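Side-chain contacts in SusD-like carbohydrate binding protein (Bacteroides vulgatus, PDB 3LEW), which probably binds carbohydrate at the cell surface of the outer membrane, as a member of the SusD family of nutrient-binding proteins: residues T84-L89 with S134-A139; P43-M48 with Y129-S134; A75-G80 with N464-L469. All blocks are in the same frame, centred on the assembly; numbering follows the deposited sequence. Where two conformers were deposited one is given.

Contact 1. Residues T84-L89 with S134-A139; sequences TLSWLL and SCYSFA
The first torsion of Ser86 sets its hydroxyl anti to the backbone N (chi1 177°), where it meets the phenol of Tyr136; the tyrosine's own CG lies anti to its carbonyl carbon (chi1 -74°), which sends the ring out toward helix 81-103. Ser86 OG lies 2.8 Å from Tyr136 OH, within hydrogen-bonding distance, and in the plane of the phenol ring, at its edge. His131 NE2 is in reach of the same serine hydroxyl, and which of the two takes its proton is not settled; either way the serine stands between the tyrosine and a histidine on helix 111-135. Close beside this polar approach, Ser86 CB packs 3.3 Å from Tyr136 OH.

Trp87, the next residue along the helix, meets a different part of the same phenol. The edge of the six-membered part of its indole approaches the ring, with Trp87 CE3 3.6 Å and CZ3 3.7 Å from Tyr136 CE2. The planes are inclined at 51° with centroids 5.6 Å apart, so the rings meet obliquely. The contact thus fastens the chain just beyond helix 111-135 to the early part of helix 81-103, within the helical region assigned to the TPR clan. A leucine in place of Tyr136 would probably leave Ser86 OG without its phenolic partner and open a gap beside the benzo edge of Trp87.

The indole has further restraints: NE1 is hydrogen-bonded to Glu476 OE1, and its ring meets that of Tyr91. About 4 Å from the Trp87 side chain lies a bound pentaethylene glycol, probably carried over from the crystallisation liquor.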
ATOM      1  N   THR A  84      -0.137 -12.482  10.652  1.00 12.56           N
ATOM      2  CA  THR A  84       1.103 -13.047  11.120  1.00 13.67           C
ATOM      3  C   THR A  84       2.311 -12.597  10.314  1.00 13.50           C
ATOM      4  O   THR A  84       3.322 -12.176  10.887  1.00 13.32           O
ATOM      5  CB  THR A  84       0.997 -14.613  11.160  1.00 14.00           C
ATOM      6  OG1 THR A  84       0.013 -14.961  12.145  1.00 16.32           O
ATOM      7  CG2 THR A  84       2.317 -15.309  11.496  1.00 17.04           C
ATOM      8  N   LEU A  85       2.219 -12.664   8.986  1.00 12.65           N
ATOM      9  CA  LEU A  85       3.342 -12.284   8.171  1.00 13.64           C
ATOM     10  C   LEU A  85       3.713 -10.814   8.350  1.00 12.99           C
ATOM     11  O   LEU A  85       4.904 -10.465   8.347  1.00 14.40           O
ATOM     12  CB  LEU A  85       3.010 -12.513   6.695  1.00 13.49           C
ATOM     13  CG  LEU A  85       4.164 -12.237   5.734  1.00 13.80           C
ATOM     14  CD1 LEU A  85       5.425 -13.131   6.028  1.00 14.43           C
ATOM     15  CD2 LEU A  85       3.698 -12.413   4.273  1.00 17.38           C
ATOM     16  N   SER A  86       2.713  -9.969   8.563  1.00 13.14           N
ATOM     17  CA  SER A  86       2.956  -8.545   8.761  1.00 13.64           C
ATOM     18  C   SER A  86       3.924  -8.312   9.916  1.00 14.86           C
ATOM     19  O   SER A  86       4.949  -7.595   9.806  1.00 14.80           O
ATOM     20  CB  SER A  86       1.633  -7.819   8.994  1.00 14.77           C
ATOM     21  OG  SER A  86       1.831  -6.443   9.252  1.00 13.77           O
ATOM     22  N   TRP A  87       3.589  -8.941  11.032  1.00 14.58           N
ATOM     23  CA  TRP A  87       4.393  -8.796  12.256  1.00 14.85           C
ATOM     24  C   TRP A  87       5.824  -9.317  12.061  1.00 15.57           C
ATOM     25  O   TRP A  87       6.813  -8.680  12.462  1.00 17.34           O
ATOM     26  CB  TRP A  87       3.726  -9.559  13.397  1.00 15.05           C
ATOM     27  CG  TRP A  87       4.219  -9.137  14.779  1.00 15.30           C
ATOM     28  CD1 TRP A  87       5.034  -9.839  15.579  1.00 18.54           C
ATOM     29  CD2 TRP A  87       3.896  -7.934  15.485  1.00 12.29           C
ATOM     30  NE1 TRP A  87       5.269  -9.162  16.772  1.00 16.96           N
ATOM     31  CE2 TRP A  87       4.583  -7.977  16.732  1.00 16.11           C
ATOM     32  CE3 TRP A  87       3.122  -6.814  15.187  1.00 13.46           C
ATOM     33  CZ2 TRP A  87       4.472  -6.953  17.685  1.00 14.71           C
ATOM     34  CZ3 TRP A  87       3.002  -5.795  16.137  1.00 14.81           C
ATOM     35  CH2 TRP A  87       3.719  -5.860  17.363  1.00 12.15           C
ATOM     36  N   LEU A  88       5.935 -10.508  11.476  1.00 15.82           N
ATOM     37  CA  LEU A  88       7.231 -11.139  11.277  0.50 15.66           C
ATOM     38  C   LEU A  88       8.117 -10.334  10.332  1.00 15.65           C
ATOM     39  O   LEU A  88       9.294 -10.125  10.614  1.00 14.45           O
ATOM     40  CB  LEU A  88       7.030 -12.573  10.775  0.50 16.32           C
ATOM     41  CG  LEU A  88       8.177 -13.379  10.153  0.50 17.77           C
ATOM     42  CD1 LEU A  88       7.663 -14.759   9.804  0.50 18.12           C
ATOM     43  CD2 LEU A  88       8.687 -12.749   8.897  0.50 22.13           C
ATOM     44  N   LEU A  89       7.561  -9.904   9.206  1.00 15.73           N
ATOM     45  CA  LEU A  89       8.347  -9.165   8.228  1.00 15.96           C
ATOM     46  C   LEU A  89       8.788  -7.834   8.828  1.00 16.32           C
ATOM     47  O   LEU A  89       9.975  -7.480   8.703  1.00 16.36           O
ATOM     48  CB  LEU A  89       7.616  -8.912   6.916  1.00 14.89           C
ATOM     49  CG  LEU A  89       7.255 -10.127   6.059  1.00 16.86           C
ATOM     50  CD1 LEU A  89       6.488  -9.663   4.803  1.00 17.43           C
ATOM     51  CD2 LEU A  89       8.506 -11.030   5.738  1.00 16.09           C
ATOM     52  N   SER A 134       0.440   3.035  10.794  1.00 14.15           N
ATOM     53  CA  SER A 134      -0.731   3.277   9.931  1.00 14.87           C
ATOM     54  C   SER A 134      -1.754   2.161   9.909  1.00 15.23           C
ATOM     55  O   SER A 134      -2.876   2.403   9.444  1.00 16.17           O
ATOM     56  CB  SER A 134      -0.282   3.614   8.497  1.00 15.16           C
ATOM     57  OG  SER A 134       0.450   2.562   7.877  1.00 16.90           O
ATOM     58  N   CYS A 135      -1.410   0.945  10.358  1.00 14.65           N
ATOM     59  CA  CYS A 135      -2.251  -0.254  10.290  0.50 14.62           C
ATOM     60  C   CYS A 135      -2.689  -0.841  11.650  1.00 14.87           C
ATOM     61  O   CYS A 135      -3.641  -1.573  11.716  1.00 14.77           O
ATOM     62  CB  CYS A 135      -1.476  -1.366   9.581  0.50 14.34           C
ATOM     63  SG  CYS A 135      -1.225  -1.087   7.821  0.50 15.25           S
ATOM     64  N   TYR A 136      -1.917  -0.590  12.710  1.00 13.52           N
ATOM     65  CA  TYR A 136      -2.127  -1.243  14.021  1.00 13.16           C
ATOM     66  C   TYR A 136      -2.841  -0.389  15.082  1.00 13.87           C
ATOM     67  O   TYR A 136      -3.012  -0.824  16.251  1.00 13.42           O
ATOM     68  CB  TYR A 136      -0.777  -1.740  14.584  1.00 12.49           C
ATOM     69  CG  TYR A 136      -0.229  -2.962  13.890  1.00 12.46           C
ATOM     70  CD1 TYR A 136       0.283  -2.902  12.576  1.00 12.41           C
ATOM     71  CD2 TYR A 136      -0.306  -4.200  14.491  1.00 13.00           C
ATOM     72  CE1 TYR A 136       0.777  -4.041  11.896  1.00 12.31           C
ATOM     73  CE2 TYR A 136       0.164  -5.336  13.831  1.00 14.49           C
ATOM     74  CZ  TYR A 136       0.691  -5.244  12.522  1.00 12.21           C
ATOM     75  OH  TYR A 136       1.147  -6.362  11.951  1.00 14.36           O
ATOM     76  N   SER A 137      -3.251   0.812  14.692  1.00 14.20           N
ATOM     77  CA  SER A 137      -3.974   1.712  15.572  1.00 14.66           C
ATOM     78  C   SER A 137      -4.939   2.535  14.712  1.00 13.53           C
ATOM     79  O   SER A 137      -4.723   2.740  13.508  1.00 12.70           O
ATOM     80  CB  SER A 137      -3.028   2.692  16.241  1.00 15.61           C
ATOM     81  OG  SER A 137      -1.931   2.099  16.941  1.00 16.88           O
ATOM     82  N   PHE A 138      -5.984   3.030  15.345  1.00 13.64           N
ATOM     83  CA  PHE A 138      -6.832   4.045  14.716  1.00 13.24           C
ATOM     84  C   PHE A 138      -6.047   5.357  14.546  1.00 13.85           C
ATOM     85  O   PHE A 138      -4.888   5.501  15.027  1.00 13.81           O
ATOM     86  CB  PHE A 138      -8.133   4.281  15.517  1.00 14.01           C
ATOM     87  CG  PHE A 138      -8.991   3.056  15.626  1.00 12.01           C
ATOM     88  CD1 PHE A 138      -9.468   2.432  14.476  1.00 12.29           C
ATOM     89  CD2 PHE A 138      -9.308   2.518  16.863  1.00 13.20           C
ATOM     90  CE1 PHE A 138     -10.277   1.317  14.552  1.00 13.84           C
ATOM     91  CE2 PHE A 138     -10.101   1.383  16.962  1.00 13.93           C
ATOM     92  CZ  PHE A 138     -10.608   0.798  15.796  1.00 13.36           C
ATOM     93  N   ALA A 139      -6.638   6.267  13.786  1.00 14.11           N
ATOM     94  CA  ALA A 139      -5.985   7.546  13.408  1.00 14.17           C
ATOM     95  C   ALA A 139      -5.346   8.235  14.613  1.00 14.26           C
ATOM     96  O   ALA A 139      -5.858   8.181  15.749  1.00 14.24           O
ATOM     97  CB  ALA A 139      -6.983   8.474  12.748  1.00 13.03           C
TER

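Contact 2. Residues P43-M48 with Y129-S134; sequences PGYGAM and YLHLAS
A single water, water 1, is gripped from both segments: it is hydrogen-bonded to His131 ND1 at 3.0 Å and, over a longer 3.3 Å, to Tyr45 OH. It lies in the plane of the imidazole, at the ring's edge. The other ring nitrogen, NE2, is taken by Ser86 OG, so polar partners at both nitrogens limit how the buried imidazole can turn.

The phenol of Tyr45 approaches one face of this ring. Its CE1 sits 3.9 Å from His131 ND1, displaced toward the rim, and the planes meet at 69° in an edge-to-face pair with the tyrosine supplying the edge. With CG of His131 anti to the backbone N (chi1 175°), the imidazole reaches away from its helix to receive that edge. Met48, deposited as selenomethionine, comes to the same side of the imidazole plane. Its chain bends at both chi2 and chi3, so that CG lies 4.1 Å from His131 CE1 while the terminal CE curls round to within 4.0 Å of His131 NE2.

Next to the histidine, Leu130 O accepts from both Ser134 N and Ser134 OG, one turn further along the helix, the hydroxyl bond measuring 2.7 Å; the two donors come from opposite faces of the carbonyl plane.

The contact lies deep in the chain, joining the start of helix 46-54 to helix 111-135. Helix 81-103 adjoins it, through Ser86 against Met48, while Leu130 of helix 111-135 packs on helices 170-187 and 202-215.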
ATOM      1  N   PRO A  43       2.190 -13.441  -0.520  1.00 14.04           N
ATOM      2  CA  PRO A  43       3.538 -13.333  -1.160  1.00 14.06           C
ATOM      3  C   PRO A  43       4.298 -12.103  -0.731  1.00 15.18           C
ATOM      4  O   PRO A  43       4.238 -11.071  -1.380  1.00 17.16           O
ATOM      5  CB  PRO A  43       3.197 -13.350  -2.682  1.00 15.10           C
ATOM      6  CG  PRO A  43       1.731 -13.759  -2.748  1.00 14.78           C
ATOM      7  CD  PRO A  43       1.106 -13.262  -1.497  1.00 14.19           C
ATOM      8  N   GLY A  44       4.969 -12.159   0.423  1.00 13.84           N
ATOM      9  CA  GLY A  44       5.718 -11.005   0.913  1.00 14.83           C
ATOM     10  C   GLY A  44       4.914  -9.788   1.311  1.00 14.74           C
ATOM     11  O   GLY A  44       3.679  -9.880   1.546  1.00 13.95           O
ATOM     12  N   TYR A  45       5.588  -8.641   1.420  1.00 14.42           N
ATOM     13  CA  TYR A  45       4.942  -7.404   1.855  1.00 15.21           C
ATOM     14  C   TYR A  45       3.722  -6.988   1.027  1.00 14.36           C
ATOM     15  O   TYR A  45       2.766  -6.354   1.545  1.00 15.60           O
ATOM     16  CB  TYR A  45       5.943  -6.256   1.881  1.00 16.15           C
ATOM     17  CG  TYR A  45       5.362  -4.921   2.286  1.00 17.25           C
ATOM     18  CD1 TYR A  45       5.156  -4.624   3.618  1.00 20.74           C
ATOM     19  CD2 TYR A  45       5.081  -3.944   1.350  1.00 20.40           C
ATOM     20  CE1 TYR A  45       4.651  -3.391   3.996  1.00 23.66           C
ATOM     21  CE2 TYR A  45       4.578  -2.743   1.719  1.00 20.91           C
ATOM     22  CZ  TYR A  45       4.365  -2.461   3.032  1.00 22.21           C
ATOM     23  OH  TYR A  45       3.878  -1.243   3.454  1.00 26.27           O
ATOM     24  N   GLY A  46       3.765  -7.279  -0.274  1.00 14.30           N
ATOM     25  CA  GLY A  46       2.604  -7.041  -1.107  1.00 14.85           C
ATOM     26  C   GLY A  46       1.313  -7.691  -0.665  1.00 14.67           C
ATOM     27  O   GLY A  46       0.232  -7.190  -0.989  1.00 15.74           O
ATOM     28  N   ALA A  47       1.379  -8.823   0.033  1.00 15.52           N
ATOM     29  CA  ALA A  47       0.201  -9.377   0.665  1.00 15.61           C
ATOM     30  C   ALA A  47      -0.552  -8.389   1.551  1.00 15.82           C
ATOM     31  O   ALA A  47      -1.802  -8.400   1.573  1.00 14.44           O
ATOM     32  CB  ALA A  47       0.521 -10.703   1.442  1.00 14.88           C
HETATM   33  N   MSE A  48       0.158  -7.571   2.329  1.00 16.89           N
HETATM   34  CA  MSE A  48      -0.534  -6.559   3.116  1.00 17.39           C
HETATM   35  C   MSE A  48      -1.181  -5.472   2.228  1.00 16.51           C
HETATM   36  O   MSE A  48      -2.308  -5.052   2.490  1.00 15.08           O
HETATM   37  CB  MSE A  48       0.408  -5.950   4.148  1.00 17.19           C
HETATM   38  CG  MSE A  48       0.671  -6.918   5.344  1.00 18.42           C
HETATM   39 SE   MSE A  48       2.242  -7.983   5.057  0.75 18.84          SE
HETATM   40  CE  MSE A  48       3.471  -6.782   5.359  1.00 20.20           C
ATOM     41  N   TYR A 129       8.286   1.225  10.456  1.00 13.84           N
ATOM     42  CA  TYR A 129       7.488   1.865  11.562  1.00 14.14           C
ATOM     43  C   TYR A 129       6.249   2.601  11.014  1.00 13.56           C
ATOM     44  O   TYR A 129       5.209   2.674  11.682  1.00 12.99           O
ATOM     45  CB  TYR A 129       8.337   2.749  12.467  1.00 13.74           C
ATOM     46  CG  TYR A 129       9.185   1.942  13.425  1.00 13.57           C
ATOM     47  CD1 TYR A 129       8.608   1.058  14.326  1.00 13.13           C
ATOM     48  CD2 TYR A 129      10.587   2.017  13.391  1.00 12.53           C
ATOM     49  CE1 TYR A 129       9.372   0.267  15.173  1.00 13.27           C
ATOM     50  CE2 TYR A 129      11.372   1.241  14.261  1.00 15.06           C
ATOM     51  CZ  TYR A 129      10.754   0.337  15.129  1.00 14.37           C
ATOM     52  OH  TYR A 129      11.492  -0.477  15.974  1.00 15.01           O
ATOM     53  N   LEU A 130       6.328   3.144   9.789  1.00 13.64           N
ATOM     54  CA  LEU A 130       5.149   3.741   9.148  1.00 13.86           C
ATOM     55  C   LEU A 130       4.065   2.681   8.909  1.00 15.06           C
ATOM     56  O   LEU A 130       2.873   2.910   9.121  1.00 14.08           O
ATOM     57  CB  LEU A 130       5.499   4.426   7.837  1.00 14.14           C
ATOM     58  CG  LEU A 130       4.360   4.990   6.991  1.00 14.74           C
ATOM     59  CD1 LEU A 130       3.600   6.040   7.815  1.00 16.44           C
ATOM     60  CD2 LEU A 130       4.881   5.614   5.688  1.00 16.68           C
ATOM     61  N   HIS A 131       4.475   1.496   8.469  1.00 15.30           N
ATOM     62  CA  HIS A 131       3.546   0.372   8.345  1.00 14.77           C
ATOM     63  C   HIS A 131       2.821   0.053   9.660  1.00 14.52           C
ATOM     64  O   HIS A 131       1.575  -0.054   9.716  1.00 14.37           O
ATOM     65  CB  HIS A 131       4.276  -0.866   7.873  1.00 14.57           C
ATOM     66  CG  HIS A 131       3.402  -2.086   7.831  1.00 15.89           C
ATOM     67  ND1 HIS A 131       2.343  -2.220   6.950  1.00 20.38           N
ATOM     68  CD2 HIS A 131       3.440  -3.233   8.553  1.00 19.67           C
ATOM     69  CE1 HIS A 131       1.741  -3.384   7.160  1.00 20.13           C
ATOM     70  NE2 HIS A 131       2.400  -4.028   8.114  1.00 16.92           N
ATOM     71  N   LEU A 132       3.601  -0.054  10.733  1.00 14.12           N
ATOM     72  CA  LEU A 132       3.041  -0.360  12.042  1.00 14.20           C
ATOM     73  C   LEU A 132       2.096   0.748  12.484  1.00 14.01           C
ATOM     74  O   LEU A 132       0.930   0.463  12.870  1.00 13.57           O
ATOM     75  CB  LEU A 132       4.157  -0.618  13.063  1.00 14.13           C
ATOM     76  CG  LEU A 132       4.951  -1.915  12.843  1.00 15.74           C
ATOM     77  CD1 LEU A 132       6.312  -1.924  13.642  1.00 14.01           C
ATOM     78  CD2 LEU A 132       4.131  -3.162  13.187  1.00 16.57           C
ATOM     79  N   ALA A 133       2.533   2.011  12.385  1.00 13.32           N
ATOM     80  CA  ALA A 133       1.736   3.137  12.843  1.00 13.60           C
ATOM     81  C   ALA A 133       0.405   3.272  12.101  1.00 13.59           C
ATOM     82  O   ALA A 133      -0.608   3.597  12.690  1.00 15.40           O
ATOM     83  CB  ALA A 133       2.523   4.443  12.690  1.00 13.32           C
ATOM     84  N   SER A 134       0.440   3.035  10.794  1.00 14.15           N
ATOM     85  CA  SER A 134      -0.731   3.277   9.931  1.00 14.87           C
ATOM     86  C   SER A 134      -1.754   2.161   9.909  1.00 15.23           C
ATOM     87  O   SER A 134      -2.876   2.403   9.444  1.00 16.17           O
ATOM     88  CB  SER A 134      -0.282   3.614   8.497  1.00 15.16           C
ATOM     89  OG  SER A 134       0.450   2.562   7.877  1.00 16.90           O
TER
HETATM   90  O   HOH W   1       1.040  -0.436   4.860  1.00 30.88           O

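Contact 3. Residues A75-G80 with N464-L469; sequences AIYGKG and NSKYYL
The backbones come closest at Tyr77 and Tyr467, with CA atoms 5.5 Å apart, where a type I beta turn from Ile76 to Lys79 faces a short helical-like bend through residues 466-468. Water 2 bridges them, accepting from Tyr77 N at 3.1 Å and donating to Tyr467 O at 2.7 Å.

Tyr77 dominates the side-chain packing. Its CG is anti to the backbone N (chi1 173°), which lays the ring against both Lys466 and Tyr467. Over one of its faces, displaced toward the rim, comes Tyr467 CE1, 3.8 Å from Tyr77 CD2. The ring planes are inclined at 48°, an oblique meeting with neither the parallel planes of a stack nor the perpendicular ones of a T. The extended methylene chain of Lys466 runs obliquely past the phenol, with Lys466 CD 3.7 Å from Tyr77 CE1, and its NZ finishes near Tyr77 OH without forming a hydrogen bond. Lys466 CG also lies over a face of Tyr467, which stacks on Phe455 as well. Arg471 makes a cation-pi contact with Tyr77 and a hydrogen bond to its carbonyl oxygen. Separately, Ile76 CG2 packs 3.4 Å from Leu469 O.

Ser465 shapes the facing loop: its OG accepts from Tyr467 N at 3.0 Å with an N-H...O angle of 159°, forming an ST turn. Together the beta turn, which leads to Gly80 at the N-cap of helix 81-103, and the ST turn make a water-bridged, aromatic loop-to-loop junction between an N-terminal and a C-terminal part of the SusD-type fold, some 380 residues apart in the sequence.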
ATOM      1  N   ALA A  75     -10.326 -11.875   8.006  1.00 15.25           N
ATOM      2  CA  ALA A  75      -8.933 -12.354   7.936  1.00 14.14           C
ATOM      3  C   ALA A  75      -7.975 -11.690   8.937  1.00 14.96           C
ATOM      4  O   ALA A  75      -7.273 -12.371   9.677  1.00 14.47           O
ATOM      5  CB  ALA A  75      -8.366 -12.185   6.509  1.00 13.93           C
ATOM      6  N   ILE A  76      -7.951 -10.365   8.966  1.00 14.52           N
ATOM      7  CA  ILE A  76      -6.974  -9.655   9.780  1.00 15.13           C
ATOM      8  C   ILE A  76      -7.415  -9.656  11.259  1.00 14.93           C
ATOM      9  O   ILE A  76      -6.633 -10.011  12.136  1.00 14.79           O
ATOM     10  CB  ILE A  76      -6.732  -8.233   9.207  1.00 14.78           C
ATOM     11  CG1 ILE A  76      -6.089  -8.324   7.800  1.00 16.97           C
ATOM     12  CG2 ILE A  76      -5.835  -7.380  10.155  1.00 15.57           C
ATOM     13  CD1 ILE A  76      -4.610  -8.824   7.820  1.00 16.77           C
ATOM     14  N   TYR A  77      -8.660  -9.297  11.522  1.00 14.36           N
ATOM     15  CA  TYR A  77      -9.235  -9.351  12.871  1.00 14.57           C
ATOM     16  C   TYR A  77      -9.096 -10.775  13.416  1.00 15.56           C
ATOM     17  O   TYR A  77      -8.875 -10.980  14.599  1.00 15.19           O
ATOM     18  CB  TYR A  77     -10.701  -8.959  12.802  1.00 16.09           C
ATOM     19  CG  TYR A  77     -11.423  -9.147  14.108  1.00 15.41           C
ATOM     20  CD1 TYR A  77     -11.346  -8.194  15.086  1.00 17.42           C
ATOM     21  CD2 TYR A  77     -12.157 -10.295  14.365  1.00 19.38           C
ATOM     22  CE1 TYR A  77     -12.015  -8.345  16.293  1.00 19.32           C
ATOM     23  CE2 TYR A  77     -12.823 -10.449  15.587  1.00 20.99           C
ATOM     24  CZ  TYR A  77     -12.727  -9.471  16.541  1.00 22.11           C
ATOM     25  OH  TYR A  77     -13.374  -9.607  17.784  1.00 24.91           O
ATOM     26  N   GLY A  78      -9.257 -11.756  12.520  1.00 15.84           N
ATOM     27  CA  GLY A  78      -9.072 -13.165  12.842  1.00 16.25           C
ATOM     28  C   GLY A  78      -7.655 -13.670  13.062  1.00 16.10           C
ATOM     29  O   GLY A  78      -7.463 -14.874  13.326  1.00 16.16           O
ATOM     30  N   LYS A  79      -6.670 -12.769  12.972  1.00 16.29           N
ATOM     31  CA  LYS A  79      -5.260 -13.121  13.150  1.00 17.01           C
ATOM     32  C   LYS A  79      -4.806 -14.281  12.256  1.00 16.81           C
ATOM     33  O   LYS A  79      -4.101 -15.222  12.693  1.00 17.11           O
ATOM     34  CB  LYS A  79      -4.984 -13.440  14.611  1.00 18.31           C
ATOM     35  CG  LYS A  79      -4.989 -12.191  15.477  1.00 20.90           C
ATOM     36  CD  LYS A  79      -4.973 -12.645  16.949  1.00 25.03           C
ATOM     37  CE  LYS A  79      -4.892 -11.494  17.847  1.00 26.96           C
ATOM     38  NZ  LYS A  79      -5.049 -11.986  19.267  1.00 29.63           N
ATOM     39  N   GLY A  80      -5.239 -14.235  10.999  1.00 17.04           N
ATOM     40  CA  GLY A  80      -4.794 -15.209   9.996  1.00 16.66           C
ATOM     41  C   GLY A  80      -3.359 -14.996   9.510  1.00 16.34           C
ATOM     42  O   GLY A  80      -2.578 -14.217  10.096  1.00 15.07           O
ATOM     43  N   ASN A 464     -13.859   3.626  12.401  1.00 14.39           N
ATOM     44  CA  ASN A 464     -13.143   3.227  13.594  1.00 15.12           C
ATOM     45  C   ASN A 464     -13.601   1.876  14.146  1.00 15.08           C
ATOM     46  O   ASN A 464     -13.746   1.683  15.368  1.00 14.67           O
ATOM     47  CB  ASN A 464     -13.239   4.308  14.656  1.00 15.24           C
ATOM     48  CG  ASN A 464     -12.619   5.642  14.236  1.00 15.93           C
ATOM     49  OD1 ASN A 464     -11.638   5.699  13.487  1.00 16.55           O
ATOM     50  ND2 ASN A 464     -13.199   6.734  14.742  1.00 15.70           N
ATOM     51  N   SER A 465     -13.838   0.939  13.249  1.00 14.20           N
ATOM     52  CA  SER A 465     -14.218  -0.432  13.638  1.00 15.24           C
ATOM     53  C   SER A 465     -13.009  -1.268  13.993  1.00 15.18           C
ATOM     54  O   SER A 465     -11.992  -1.202  13.306  1.00 14.88           O
ATOM     55  CB  SER A 465     -14.957  -1.104  12.465  1.00 15.48           C
ATOM     56  OG  SER A 465     -15.229  -2.484  12.713  1.00 15.13           O
ATOM     57  N   LYS A 466     -13.177  -2.139  14.993  1.00 15.82           N
ATOM     58  CA  LYS A 466     -12.191  -3.180  15.291  1.00 16.33           C
ATOM     59  C   LYS A 466     -11.815  -4.006  14.075  1.00 15.29           C
ATOM     60  O   LYS A 466     -10.715  -4.507  13.999  1.00 15.45           O
ATOM     61  CB  LYS A 466     -12.702  -4.121  16.414  1.00 16.51           C
ATOM     62  CG  LYS A 466     -13.805  -5.072  16.031  1.00 17.59           C
ATOM     63  CD  LYS A 466     -14.434  -5.736  17.283  1.00 18.49           C
ATOM     64  CE  LYS A 466     -15.440  -6.819  16.890  1.00 21.27           C
ATOM     65  NZ  LYS A 466     -16.160  -7.444  18.073  1.00 21.80           N
ATOM     66  N   TYR A 467     -12.727  -4.146  13.120  1.00 13.75           N
ATOM     67  CA  TYR A 467     -12.449  -4.962  11.946  1.00 14.40           C
ATOM     68  C   TYR A 467     -11.420  -4.350  10.977  1.00 14.55           C
ATOM     69  O   TYR A 467     -10.952  -5.031  10.061  1.00 15.54           O
ATOM     70  CB  TYR A 467     -13.748  -5.321  11.217  1.00 14.03           C
ATOM     71  CG  TYR A 467     -14.626  -6.263  12.001  1.00 15.19           C
ATOM     72  CD1 TYR A 467     -14.311  -7.621  12.077  1.00 15.76           C
ATOM     73  CD2 TYR A 467     -15.791  -5.813  12.667  1.00 15.69           C
ATOM     74  CE1 TYR A 467     -15.094  -8.503  12.805  1.00 16.38           C
ATOM     75  CE2 TYR A 467     -16.577  -6.693  13.388  1.00 15.98           C
ATOM     76  CZ  TYR A 467     -16.219  -8.036  13.457  1.00 16.25           C
ATOM     77  OH  TYR A 467     -17.008  -8.939  14.118  1.00 17.33           O
ATOM     78  N   TYR A 468     -11.086  -3.068  11.169  1.00 13.91           N
ATOM     79  CA  TYR A 468     -10.121  -2.402  10.308  1.00 13.33           C
ATOM     80  C   TYR A 468      -8.670  -2.621  10.718  1.00 13.90           C
ATOM     81  O   TYR A 468      -7.802  -2.403   9.918  1.00 15.10           O
ATOM     82  CB  TYR A 468     -10.381  -0.897  10.267  1.00 12.25           C
ATOM     83  CG  TYR A 468     -11.731  -0.456   9.727  1.00 12.42           C
ATOM     84  CD1 TYR A 468     -12.414  -1.208   8.756  1.00 13.98           C
ATOM     85  CD2 TYR A 468     -12.255   0.796  10.058  1.00 13.03           C
ATOM     86  CE1 TYR A 468     -13.637  -0.786   8.260  1.00 14.76           C
ATOM     87  CE2 TYR A 468     -13.524   1.222   9.582  1.00 14.53           C
ATOM     88  CZ  TYR A 468     -14.181   0.444   8.637  1.00 13.81           C
ATOM     89  OH  TYR A 468     -15.417   0.841   8.115  1.00 16.03           O
ATOM     90  N   LEU A 469      -8.404  -2.956  11.983  1.00 13.38           N
ATOM     91  CA  LEU A 469      -6.995  -2.916  12.432  1.00 12.82           C
ATOM     92  C   LEU A 469      -6.229  -4.213  12.344  1.00 12.87           C
ATOM     93  O   LEU A 469      -6.765  -5.302  12.666  1.00 13.51           O
ATOM     94  CB  LEU A 469      -6.908  -2.395  13.860  1.00 12.37           C
ATOM     95  CG  LEU A 469      -7.502  -1.037  14.164  1.00 14.51           C
ATOM     96  CD1 LEU A 469      -7.217  -0.696  15.688  1.00 14.36           C
ATOM     97  CD2 LEU A 469      -6.944  -0.008  13.237  1.00 12.44           C
TER
HETATM   98  O   HOH W   2     -10.491  -7.644   9.692  1.00 13.98           O

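From the N terminus, residues 43-48 open contact 2, 75-80 open contact 3 and 84-89 open contact 1. Helix 111-135 then brings in 129-134, closing contact 2, and its end with the loop beyond, 134-139, closes contact 1; the two share Ser134. Contact 3 closes last, at 464-469, after a loop of nearly four hundred residues that encloses contact 1. Contact 2 crosses both of the others. Contacts 1 and 2 adjoin, their centres 6 Å apart, and unite three helices of the N-terminal region. Phe138 packs against Asn464 and Ser465, carrying contact 1 to contact 3, which ties that region to the C-terminal loops.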